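PDB 4GAX: amorpha-4,11-diene synthase from Artemisia annua, which probably cyclises farnesyl diphosphate to a sesquiterpene with loss of diphosphate, the crystallised form being an engineered variant of an alpha-bisabolol synthase. Local coordinates for residues G380-F383 with V384-F387. Residues are numbered along the deposited sequence; the frame is centred on the assembly and turned at random.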
loop_
_atom_site.group_PDB
_atom_site.type_symbol
_atom_site.label_atom_id
_atom_site.label_comp_id
_atom_site.label_asym_id
_atom_site.label_seq_id
_atom_site.Cartn_x
_atom_site.Cartn_y
_atom_site.Cartn_z
ATOM N N GLY A 380 -6.164 -20.463 -2.618
ATOM C CA GLY A 380 -6.611 -19.156 -3.091
ATOM C C GLY A 380 -8.067 -19.157 -3.545
ATOM O O GLY A 380 -8.843 -18.258 -3.205
ATOM N N LYS A 381 -8.441 -20.173 -4.312
ATOM C CA LYS A 381 -9.783 -20.253 -4.886
ATOM C C LYS A 381 -10.880 -20.151 -3.831
ATOM O O LYS A 381 -11.886 -19.463 -4.032
ATOM C CB LYS A 381 -9.943 -21.558 -5.672
ATOM C CG LYS A 381 -11.366 -21.805 -6.176
ATOM C CD LYS A 381 -11.403 -22.966 -7.167
ATOM C CE LYS A 381 -11.185 -24.300 -6.468
ATOM N NZ LYS A 381 -11.186 -25.438 -7.436
ATOM N N GLU A 382 -10.679 -20.828 -2.705
ATOM C CA GLU A 382 -11.678 -20.839 -1.635
ATOM C C GLU A 382 -11.899 -19.428 -1.074
ATOM O O GLU A 382 -13.008 -19.073 -0.682
ATOM C CB GLU A 382 -11.240 -21.802 -0.527
ATOM C CG GLU A 382 -12.153 -21.860 0.684
ATOM C CD GLU A 382 -13.522 -22.455 0.380
ATOM O OE1 GLU A 382 -13.670 -23.157 -0.647
ATOM O OE2 GLU A 382 -14.451 -22.218 1.182
ATOM N N PHE A 383 -10.850 -18.617 -1.052
ATOM C CA PHE A 383 -10.998 -17.240 -0.591
ATOM C C PHE A 383 -11.852 -16.428 -1.558
ATOM O O PHE A 383 -12.559 -15.501 -1.156
ATOM C CB PHE A 383 -9.631 -16.577 -0.437
ATOM C CG PHE A 383 -8.946 -16.890 0.869
ATOM C CD1 PHE A 383 -9.107 -16.057 1.970
ATOM C CD2 PHE A 383 -8.151 -18.017 0.994
ATOM C CE1 PHE A 383 -8.479 -16.334 3.171
ATOM C CE2 PHE A 383 -7.513 -18.300 2.196
ATOM C CZ PHE A 383 -7.681 -17.456 3.286
ATOM N N VAL A 384 -11.773 -16.765 -2.839
ATOM C CA VAL A 384 -12.585 -16.082 -3.827
ATOM C C VAL A 384 -14.042 -16.471 -3.618
ATOM O O VAL A 384 -14.932 -15.606 -3.603
ATOM C CB VAL A 384 -12.135 -16.425 -5.249
ATOM C CG1 VAL A 384 -12.914 -15.579 -6.260
ATOM C CG2 VAL A 384 -10.642 -16.152 -5.395
ATOM N N LYS A 385 -14.288 -17.763 -3.421
ATOM C CA LYS A 385 -15.645 -18.231 -3.151
ATOM C C LYS A 385 -16.167 -17.631 -1.862
ATOM O O LYS A 385 -17.336 -17.266 -1.779
ATOM C CB LYS A 385 -15.683 -19.746 -3.036
ATOM C CG LYS A 385 -15.432 -20.474 -4.342
ATOM C CD LYS A 385 -15.483 -21.962 -4.087
ATOM C CE LYS A 385 -15.305 -22.761 -5.353
ATOM N NZ LYS A 385 -15.344 -24.204 -5.017
ATOM N N ASP A 386 -15.303 -17.533 -0.853
ATOM C CA ASP A 386 -15.737 -17.011 0.448
ATOM C C ASP A 386 -16.109 -15.535 0.356
ATOM O O ASP A 386 -16.978 -15.055 1.078
ATOM C CB ASP A 386 -14.671 -17.210 1.522
ATOM C CG ASP A 386 -15.243 -17.108 2.918
ATOM O OD1 ASP A 386 -16.158 -17.900 3.221
ATOM O OD2 ASP A 386 -14.813 -16.227 3.695
ATOM N N PHE A 387 -15.452 -14.821 -0.552
ATOM C CA PHE A 387 -15.769 -13.420 -0.819
ATOM C C PHE A 387 -17.190 -13.274 -1.375
ATOM O O PHE A 387 -17.981 -12.471 -0.877
ATOM C CB PHE A 387 -14.747 -12.831 -1.797
ATOM C CG PHE A 387 -15.111 -11.462 -2.304
ATOM C CD1 PHE A 387 -15.004 -10.354 -1.480
ATOM C CD2 PHE A 387 -15.543 -11.283 -3.611
ATOM C CE1 PHE A 387 -15.337 -9.096 -1.943
ATOM C CE2 PHE A 387 -15.879 -10.021 -4.083
ATOM C CZ PHE A 387 -15.780 -8.930 -3.249
HETATM O O HOH W 1 -12.918 -24.058 -3.081
#
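Lys381 and Lys385, one helical turn apart, lie alongside each other with both ends pointing alike, CG of Lys381 4.1 Å from CE of Lys385. Long lysines suit this place: their methylenes pack while the charges reach outside partners. With its CG set opposite the carbonyl carbon (chi1 -69°) and the rest extended, Lys385 reaches back along the helix. Glu382 runs nearly perpendicular to it, and a bend at chi2 (67°) brings OE1 to 4.1 Å from CD of Lys385. The charged ends do not touch: a water spans them, donating to OE1 of Glu382 (2.7 Å) and accepting from NZ of Lys385 (3.1 Å). Beneath, Lys385 N bonds to Lys381 O at 3.0 Å and Asp386 N to Glu382 O at 2.8 Å, whereas Val384 N is held only weakly, by Gly380 O and Lys381 O. All belong to helix 374-399 of the all-helical metal-binding domain of terpene synthases. On its inward side Val384, branched and compact enough for close packing, sets CG2 3.5 Å from Gly380 O and meets Phe357 and Tyr361. Phe383 leaves from another side, its ring against helices 419-429 and 436-443. Trp338 takes Lys381 in a cation-pi contact and Glu336 O accepts from Lys385 NZ, which would be expected to offset repulsion between Lys381 NZ and Lys385 NZ, 5.0 Å apart. NH1 of Arg389, two turns beyond Glu382 and one beyond Asp386, makes salt bridges to Glu382 OE2 and Asp386 OD1.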